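Local coordinates for KaiC-like domain-containing protein (Pyrococcus horikoshii, PDB 3BS4), which is of unknown function but has a KaiC-like, RecA-type alpha/beta core and holds a peptide of unknown identity in the crystal, at residues S21-E27 against N185-G191; F39-K45 against Y142-I146; V52-S58 against L84-F90. One frame throughout, in Å; residues are numbered along the deposited sequence. Where two conformers were deposited one is given.

Interaction 1 (S21-E27 against N185-G191); sequences SLILIHE and NFWLWEG
Leu-22 sets its two methyl groups over one face of the indole of Trp-187. CD1 stands 3.4 Å from the centroid of the five-membered ring, 1° off its normal, while CD2 rests over the six-membered ring, 3.9 Å from CH2. With CG opposite the backbone N (chi1 173°), the leucine leans toward the neighbouring strand, and the same choice at Leu-24 brings its CD1 between the CB atoms of Trp-187 and Trp-189. The indole NE1 of Trp-187 is hydrogen-bonded to the backbone of the bound peptide, so the ring taking these CH-pi contacts also belongs to the peptide site. The two strands are parallel neighbours at the middle of the sheet, consistent with the RecA-like alpha/beta core expected of a KaiC relative, and a ladder of backbone bonds runs from Ser-21 to Gly-191. On the opposite face, Ile-23 and Phe-186 lie side by side, with Ile-23 CD1 over the ring, 4.1 Å from its centroid. Beside the last rungs, on the face of Leu-24, His-26 reaches across: NE2 donates to Gly-191 O at 2.8 Å, close to the imidazole plane, and ND1 is hydrogen-bonded to Tyr-202 OH, gripping the ring at both nitrogens.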
# COMPACT_ATOMS: atom_id res chain seq x y z
N SER A 21 3.74 9.94 6.10
CA SER A 21 2.43 9.55 6.56
C SER A 21 2.13 8.10 6.19
O SER A 21 2.74 7.55 5.28
CB SER A 21 1.38 10.46 5.94
OG SER A 21 1.53 11.78 6.46
N LEU A 22 1.17 7.52 6.92
CA LEU A 22 0.55 6.26 6.55
C LEU A 22 -0.85 6.61 6.04
O LEU A 22 -1.61 7.29 6.73
CB LEU A 22 0.44 5.33 7.76
CG LEU A 22 -0.33 4.02 7.58
CD1 LEU A 22 0.24 3.13 6.46
CD2 LEU A 22 -0.33 3.30 8.91
N ILE A 23 -1.15 6.13 4.83
CA ILE A 23 -2.44 6.36 4.18
C ILE A 23 -3.16 5.02 4.07
O ILE A 23 -2.62 4.07 3.50
CB ILE A 23 -2.26 6.91 2.74
CG1 ILE A 23 -1.58 8.28 2.76
CG2 ILE A 23 -3.60 7.02 2.01
CD1 ILE A 23 -0.07 8.21 2.68
N LEU A 24 -4.38 4.97 4.57
CA LEU A 24 -5.24 3.81 4.35
C LEU A 24 -6.22 4.08 3.24
O LEU A 24 -6.97 5.05 3.30
CB LEU A 24 -6.01 3.47 5.63
CG LEU A 24 -6.98 2.29 5.51
CD1 LEU A 24 -6.25 0.92 5.29
CD2 LEU A 24 -7.85 2.24 6.76
N ILE A 25 -6.24 3.21 2.23
CA ILE A 25 -7.30 3.22 1.22
C ILE A 25 -8.21 2.07 1.62
O ILE A 25 -7.84 0.88 1.52
CB ILE A 25 -6.76 2.98 -0.22
CG1 ILE A 25 -5.71 4.03 -0.61
CG2 ILE A 25 -7.94 2.96 -1.19
CD1 ILE A 25 -6.14 5.45 -0.45
N HIS A 26 -9.40 2.41 2.11
CA HIS A 26 -10.39 1.41 2.49
C HIS A 26 -11.38 1.24 1.35
O HIS A 26 -12.28 2.09 1.15
CB HIS A 26 -11.09 1.81 3.77
CG HIS A 26 -12.14 0.83 4.22
ND1 HIS A 26 -13.15 1.17 5.10
CD2 HIS A 26 -12.35 -0.47 3.88
CE1 HIS A 26 -13.93 0.12 5.29
NE2 HIS A 26 -13.46 -0.89 4.57
N GLU A 27 -11.22 0.15 0.59
CA GLU A 27 -12.13 -0.17 -0.52
C GLU A 27 -13.29 -0.94 0.10
O GLU A 27 -13.18 -2.15 0.33
CB GLU A 27 -11.41 -0.99 -1.61
CG GLU A 27 -12.35 -1.33 -2.79
CD GLU A 27 -11.80 -2.38 -3.76
OE1 GLU A 27 -11.73 -3.56 -3.36
OE2 GLU A 27 -11.48 -2.05 -4.93
N ASN A 185 3.72 5.58 3.19
CA ASN A 185 3.16 4.23 3.04
C ASN A 185 1.69 4.25 2.76
O ASN A 185 0.95 5.03 3.34
CB ASN A 185 3.44 3.43 4.31
CG ASN A 185 4.91 3.09 4.44
OD1 ASN A 185 5.40 2.19 3.75
ND2 ASN A 185 5.62 3.83 5.27
N PHE A 186 1.27 3.36 1.86
CA PHE A 186 -0.14 3.16 1.53
C PHE A 186 -0.54 1.76 1.88
O PHE A 186 0.09 0.81 1.45
CB PHE A 186 -0.38 3.38 0.04
CG PHE A 186 -0.15 4.78 -0.42
CD1 PHE A 186 -1.21 5.65 -0.60
CD2 PHE A 186 1.14 5.22 -0.70
CE1 PHE A 186 -1.00 6.96 -1.05
CE2 PHE A 186 1.36 6.55 -1.14
CZ PHE A 186 0.27 7.40 -1.31
N TRP A 187 -1.61 1.64 2.66
CA TRP A 187 -2.19 0.35 2.98
C TRP A 187 -3.51 0.23 2.24
O TRP A 187 -4.30 1.16 2.26
CB TRP A 187 -2.52 0.27 4.48
CG TRP A 187 -1.33 0.02 5.33
CD1 TRP A 187 -0.04 -0.16 4.90
CD2 TRP A 187 -1.31 -0.14 6.75
NE1 TRP A 187 0.79 -0.42 5.98
CE2 TRP A 187 0.03 -0.42 7.12
CE3 TRP A 187 -2.29 -0.06 7.76
CZ2 TRP A 187 0.41 -0.61 8.46
CZ3 TRP A 187 -1.90 -0.25 9.09
CH2 TRP A 187 -0.56 -0.54 9.42
N LEU A 188 -3.77 -0.93 1.65
CA LEU A 188 -5.08 -1.18 1.06
C LEU A 188 -5.86 -2.12 1.99
O LEU A 188 -5.32 -3.10 2.46
CB LEU A 188 -4.92 -1.83 -0.32
CG LEU A 188 -6.21 -2.16 -1.09
CD1 LEU A 188 -7.04 -0.88 -1.39
CD2 LEU A 188 -5.92 -2.91 -2.37
N TRP A 189 -7.15 -1.84 2.20
CA TRP A 189 -7.99 -2.80 2.92
C TRP A 189 -9.23 -3.05 2.08
O TRP A 189 -9.95 -2.11 1.77
CB TRP A 189 -8.41 -2.25 4.30
CG TRP A 189 -9.24 -3.23 5.10
CD1 TRP A 189 -10.56 -3.49 4.95
CD2 TRP A 189 -8.78 -4.05 6.19
NE1 TRP A 189 -10.98 -4.46 5.87
CE2 TRP A 189 -9.89 -4.82 6.62
CE3 TRP A 189 -7.54 -4.24 6.80
CZ2 TRP A 189 -9.79 -5.75 7.68
CZ3 TRP A 189 -7.44 -5.18 7.84
CH2 TRP A 189 -8.56 -5.91 8.27
N GLU A 190 -9.45 -4.32 1.70
CA GLU A 190 -10.56 -4.69 0.81
C GLU A 190 -11.71 -5.26 1.62
O GLU A 190 -11.55 -6.30 2.26
CB GLU A 190 -10.07 -5.70 -0.25
CG GLU A 190 -8.95 -5.11 -1.10
CD GLU A 190 -8.46 -6.04 -2.20
OE1 GLU A 190 -9.25 -6.40 -3.10
OE2 GLU A 190 -7.27 -6.38 -2.18
N GLY A 191 -12.85 -4.58 1.58
CA GLY A 191 -14.06 -5.08 2.25
C GLY A 191 -14.17 -4.63 3.69
O GLY A 191 -13.58 -3.61 4.08
O HOH W 1 4.31 5.57 7.17

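Interaction 2 (F39-K45 against Y142-I146); sequences FYILSRK and YGFAI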
# COMPACT_ATOMS: atom_id res chain seq x y z
N PHE A 39 -3.61 1.27 -7.37
CA PHE A 39 -2.66 0.82 -8.40
C PHE A 39 -2.27 1.96 -9.32
O PHE A 39 -1.12 2.06 -9.75
CB PHE A 39 -3.20 -0.39 -9.17
CG PHE A 39 -2.91 -1.70 -8.49
CD1 PHE A 39 -1.65 -2.29 -8.58
CD2 PHE A 39 -3.91 -2.37 -7.79
CE1 PHE A 39 -1.37 -3.52 -7.96
CE2 PHE A 39 -3.65 -3.60 -7.16
CZ PHE A 39 -2.38 -4.18 -7.25
N TYR A 40 -3.21 2.85 -9.61
CA TYR A 40 -2.87 4.04 -10.39
C TYR A 40 -1.80 4.88 -9.71
O TYR A 40 -0.79 5.23 -10.32
CB TYR A 40 -4.13 4.86 -10.66
CG TYR A 40 -3.83 6.11 -11.44
CD1 TYR A 40 -3.65 6.07 -12.82
CD2 TYR A 40 -3.71 7.34 -10.78
CE1 TYR A 40 -3.37 7.23 -13.53
CE2 TYR A 40 -3.42 8.52 -11.49
CZ TYR A 40 -3.25 8.44 -12.86
OH TYR A 40 -2.96 9.58 -13.58
N ILE A 41 -2.00 5.19 -8.43
CA ILE A 41 -1.03 5.95 -7.65
C ILE A 41 0.34 5.26 -7.66
O ILE A 41 1.36 5.91 -7.92
CB ILE A 41 -1.54 6.17 -6.22
CG1 ILE A 41 -2.80 7.06 -6.25
CG2 ILE A 41 -0.45 6.81 -5.34
CD1 ILE A 41 -3.48 7.24 -4.91
N LEU A 42 0.35 3.96 -7.39
CA LEU A 42 1.57 3.16 -7.42
C LEU A 42 2.29 3.28 -8.77
O LEU A 42 3.51 3.55 -8.83
CB LEU A 42 1.22 1.69 -7.14
CG LEU A 42 2.28 0.59 -7.29
CD1 LEU A 42 3.52 0.93 -6.55
CD2 LEU A 42 1.71 -0.74 -6.79
N SER A 43 1.53 3.11 -9.85
CA SER A 43 2.12 3.20 -11.19
C SER A 43 2.75 4.58 -11.42
O SER A 43 3.81 4.69 -12.05
CB SER A 43 1.08 2.87 -12.27
OG SER A 43 0.16 3.93 -12.44
N ARG A 44 2.12 5.63 -10.90
CA ARG A 44 2.63 6.99 -11.10
C ARG A 44 3.91 7.23 -10.30
O ARG A 44 4.80 7.92 -10.78
CB ARG A 44 1.58 8.04 -10.74
CG ARG A 44 0.40 8.07 -11.70
CD ARG A 44 0.60 9.14 -12.76
NE ARG A 44 0.75 10.46 -12.14
CZ ARG A 44 0.60 11.62 -12.78
NH1 ARG A 44 0.28 11.64 -14.07
NH2 ARG A 44 0.76 12.76 -12.12
N LYS A 45 3.99 6.67 -9.09
CA LYS A 45 5.20 6.84 -8.28
C LYS A 45 6.38 6.11 -8.92
O LYS A 45 7.51 6.62 -8.91
CB LYS A 45 4.98 6.37 -6.83
CG LYS A 45 3.89 7.14 -6.09
CD LYS A 45 4.18 8.63 -6.08
CE LYS A 45 3.30 9.39 -5.10
NZ LYS A 45 3.52 10.87 -5.23
N TYR A 142 8.38 5.06 -1.25
CA TYR A 142 6.98 4.77 -0.95
C TYR A 142 6.85 3.30 -0.65
O TYR A 142 7.55 2.49 -1.24
CB TYR A 142 6.09 5.09 -2.15
CG TYR A 142 6.06 6.56 -2.46
CD1 TYR A 142 5.19 7.41 -1.77
CD2 TYR A 142 6.90 7.11 -3.43
CE1 TYR A 142 5.15 8.78 -2.05
CE2 TYR A 142 6.87 8.47 -3.70
CZ TYR A 142 6.00 9.30 -3.02
OH TYR A 142 5.96 10.65 -3.32
N GLY A 143 5.94 2.95 0.27
CA GLY A 143 5.58 1.54 0.49
C GLY A 143 4.12 1.34 0.18
O GLY A 143 3.30 2.25 0.36
N PHE A 144 3.80 0.14 -0.31
CA PHE A 144 2.41 -0.25 -0.57
C PHE A 144 2.17 -1.62 0.01
O PHE A 144 2.96 -2.52 -0.27
CB PHE A 144 2.15 -0.29 -2.07
CG PHE A 144 2.20 1.07 -2.72
CD1 PHE A 144 1.04 1.77 -2.97
CD2 PHE A 144 3.43 1.65 -3.06
CE1 PHE A 144 1.07 3.04 -3.54
CE2 PHE A 144 3.47 2.94 -3.64
CZ PHE A 144 2.29 3.63 -3.88
N ALA A 145 1.12 -1.78 0.83
CA ALA A 145 0.76 -3.12 1.35
C ALA A 145 -0.59 -3.55 0.75
O ALA A 145 -1.63 -2.94 1.07
CB ALA A 145 0.68 -3.11 2.89
N ILE A 146 -0.52 -4.58 -0.10
CA ILE A 146 -1.66 -5.00 -0.90
C ILE A 146 -1.97 -6.47 -0.61
O ILE A 146 -1.33 -7.36 -1.16
CB ILE A 146 -1.43 -4.80 -2.41
CG1 ILE A 146 -0.90 -3.38 -2.71
CG2 ILE A 146 -2.71 -5.09 -3.18
CD1 ILE A 146 -0.36 -3.18 -4.12
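Leu-42 drops onto the ring of Phe-144, and around this pair helix 39-45 is fitted against strand 142-146 in the helix-on-sheet packing of a three-layer alpha/beta fold. The two segments run roughly antiparallel, with their axes 10.3 Å apart at closest approach, and the gap is filled by alternate residues of the strand: Tyr-142, Phe-144 and Ile-146 all project toward the helix. Phe-144 is the central bump. Its ring pushes in beneath Leu-42, taking CD1 on one face, 3.8 Å from the ring centroid, while CZ comes within 3.6 Å of Leu-42 CA, so that the aromatic tip reaches the helix backbone itself. The hollow that receives it is walled at the ring edge by Ile-41 CG2 and Lys-45 CG, both more distant. Toward the start of the helix segment the next bump is Ile-146; in one of its two conformers CD1 lies 3.9 Å from Phe-39 CZ and also approaches Leu-42 CD2. Although the CB of Phe-39 points away from the strand, its ring swings back to make this wall, and helix 61-70 packs on it as well. At the other end the shapes are reversed: here a helix residue drapes over a strand residue. Lys-45 bends at its second torsion (chi2 -57°) and then runs out straight across the face of Tyr-142, with CD 3.9 Å from the ring centroid and CE against CZ. The bend keeps the aliphatic chain on the ring and delivers the ammonium group to its rim. There the charge is met chiefly by the carboxylate of Glu-6, with Ser-4 O as a further acceptor, and Lys-45 NZ also donates to Tyr-142 OH at 3.1 Å.

Interaction 3 (V52-S58 against L84-F90); sequences VGMFSIS and LAIVDTF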
# COMPACT_ATOMS: atom_id res chain seq x y z
N VAL A 52 10.12 2.21 -4.61
CA VAL A 52 8.86 1.65 -4.13
C VAL A 52 9.13 0.29 -3.54
O VAL A 52 9.81 -0.53 -4.16
CB VAL A 52 7.84 1.56 -5.28
CG1 VAL A 52 6.58 0.81 -4.85
CG2 VAL A 52 7.49 2.97 -5.79
N GLY A 53 8.60 0.04 -2.35
CA GLY A 53 8.63 -1.29 -1.76
C GLY A 53 7.18 -1.75 -1.70
O GLY A 53 6.32 -0.96 -1.31
N MET A 54 6.92 -2.98 -2.11
CA MET A 54 5.56 -3.55 -2.05
C MET A 54 5.54 -4.76 -1.14
O MET A 54 6.37 -5.68 -1.30
CB MET A 54 5.11 -3.97 -3.45
CG MET A 54 3.68 -4.48 -3.52
SD MET A 54 3.33 -5.15 -5.17
CE MET A 54 4.13 -3.85 -6.16
N PHE A 55 4.59 -4.79 -0.21
CA PHE A 55 4.31 -6.01 0.56
C PHE A 55 3.14 -6.67 -0.14
O PHE A 55 2.00 -6.21 -0.04
CB PHE A 55 3.99 -5.65 2.01
CG PHE A 55 5.10 -4.89 2.66
CD1 PHE A 55 6.17 -5.57 3.24
CD2 PHE A 55 5.14 -3.51 2.59
CE1 PHE A 55 7.24 -4.87 3.82
CE2 PHE A 55 6.20 -2.79 3.14
CZ PHE A 55 7.25 -3.49 3.76
N SER A 56 3.46 -7.70 -0.91
CA SER A 56 2.46 -8.32 -1.79
C SER A 56 1.83 -9.48 -1.06
O SER A 56 2.33 -10.59 -1.10
CB SER A 56 3.13 -8.76 -3.09
OG SER A 56 2.14 -9.20 -3.99
N ILE A 57 0.75 -9.17 -0.33
CA ILE A 57 0.17 -10.07 0.67
C ILE A 57 -0.95 -10.91 0.08
O ILE A 57 -1.07 -12.11 0.38
CB ILE A 57 -0.40 -9.22 1.85
CG1 ILE A 57 0.73 -8.42 2.55
CG2 ILE A 57 -1.19 -10.09 2.85
CD1 ILE A 57 0.26 -7.09 3.16
N SER A 58 -1.78 -10.29 -0.76
CA SER A 58 -3.08 -10.86 -1.10
C SER A 58 -3.16 -11.59 -2.44
O SER A 58 -4.10 -12.39 -2.63
CB SER A 58 -4.17 -9.78 -1.08
OG SER A 58 -4.42 -9.35 0.23
N LEU A 84 12.17 -0.97 -7.69
CA LEU A 84 11.07 -1.65 -7.00
C LEU A 84 11.61 -2.84 -6.20
O LEU A 84 12.43 -3.61 -6.72
CB LEU A 84 10.06 -2.13 -8.04
CG LEU A 84 8.88 -2.99 -7.59
CD1 LEU A 84 8.01 -2.22 -6.58
CD2 LEU A 84 8.08 -3.47 -8.80
N ALA A 85 11.17 -2.97 -4.95
CA ALA A 85 11.46 -4.16 -4.13
C ALA A 85 10.12 -4.79 -3.78
O ALA A 85 9.19 -4.07 -3.43
CB ALA A 85 12.21 -3.78 -2.88
N ILE A 86 10.03 -6.11 -3.87
CA ILE A 86 8.79 -6.80 -3.52
C ILE A 86 9.08 -7.83 -2.46
O ILE A 86 10.01 -8.63 -2.60
CB ILE A 86 8.12 -7.50 -4.74
CG1 ILE A 86 7.77 -6.47 -5.82
CG2 ILE A 86 6.87 -8.27 -4.30
CD1 ILE A 86 7.19 -7.04 -7.11
N VAL A 87 8.31 -7.78 -1.36
CA VAL A 87 8.30 -8.92 -0.44
C VAL A 87 7.08 -9.73 -0.84
O VAL A 87 5.94 -9.28 -0.70
CB VAL A 87 8.20 -8.48 1.03
CG1 VAL A 87 8.18 -9.70 1.96
CG2 VAL A 87 9.33 -7.51 1.41
N ASP A 88 7.32 -10.93 -1.36
CA ASP A 88 6.21 -11.76 -1.82
C ASP A 88 5.65 -12.58 -0.68
O ASP A 88 5.92 -13.78 -0.53
CB ASP A 88 6.63 -12.63 -3.02
CG ASP A 88 5.47 -13.41 -3.60
OD1 ASP A 88 4.32 -13.21 -3.17
OD2 ASP A 88 5.70 -14.23 -4.52
N THR A 89 4.86 -11.90 0.14
CA THR A 89 4.23 -12.52 1.29
C THR A 89 3.27 -13.63 0.85
O THR A 89 3.20 -14.71 1.47
CB THR A 89 3.54 -11.43 2.13
OG1 THR A 89 4.54 -10.49 2.55
CG2 THR A 89 2.85 -12.02 3.36
N PHE A 90 2.52 -13.37 -0.21
CA PHE A 90 1.58 -14.37 -0.71
C PHE A 90 2.32 -15.66 -1.06
O PHE A 90 1.93 -16.75 -0.61
CB PHE A 90 0.84 -13.83 -1.94
CG PHE A 90 -0.21 -14.78 -2.47
CD1 PHE A 90 -1.54 -14.67 -2.05
CD2 PHE A 90 0.15 -15.82 -3.33
CE1 PHE A 90 -2.49 -15.56 -2.51
CE2 PHE A 90 -0.81 -16.70 -3.81
CZ PHE A 90 -2.13 -16.57 -3.40
O HOH W 2 2.71 -11.65 -4.64
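The ring of Phe-90 meets the carbonyls that follow the neighbouring strand: Ile-57 O lies at its edge, close to the ring plane and 3.5 Å from Phe-90 CB, while Ser-58 O approaches obliquely, 3.5 Å from CD1. Phe-55, the other flat group, receives Val-87 CG2 obliquely at 4.1 Å from CD1; its ring also meets Tyr-119 edge-to-face and an aromatic side chain of the bound peptide. The backbones of strands 52-56 and 84-87 form a parallel ladder that ends where segment 84-90 turns into helix 89-94. The last rung passes to that helix: Phe-90 N donates to Ser-56 O at 2.9 Å, in the carbonyl plane. Asp-88 occupies the N-cap position, and its OD1 receives the N-H of Gly-91. The same oxygen accepts a hydrogen bond from a water that is in turn the acceptor for Ser-56 OG at 2.6 Å, so the serine hydroxyl is tied to the cap. Ser-56 can reach that water because its OG is turned opposite the backbone N (chi1 -173°). On the face bearing Met-54 the packing is aliphatic. Leu-84 tilts its CD1 toward the partner strand, 3.8 Å from Val-52 CG1, and Met-54 CE comes up to the same methyl. The two strands form a beta-alpha-beta crossover whose helices, 61-70 and 75-80, pack on this face; helix 115-132 lies against Phe-55, Ala-85 and Val-87 on the other, and strand 141-146 continues the sheet beyond strand 51-56.

How the interactions relate
All three contacts are buried and reach the same sheet; all seven touching residues of interaction 2 are buried, while interactions 1 and 3 each end in a few partly exposed residues such as Glu-190 and Phe-90. Interactions 1 and 3 are parallel strand pairs, ruled by backbone bonds, whereas interaction 2 seats helix 34-47 on the one strand between them through side-chain shape, with a single polar link at one end. In that strand Gly-143 O and Ala-145 N probably hydrogen-bond to Phe-186 of interaction 1, and Phe-144 O and Ile-146 O to Phe-55 and Ile-57 of interaction 3. Interactions 1 and 3 do not touch, yet both reach the bound peptide through aromatic residues.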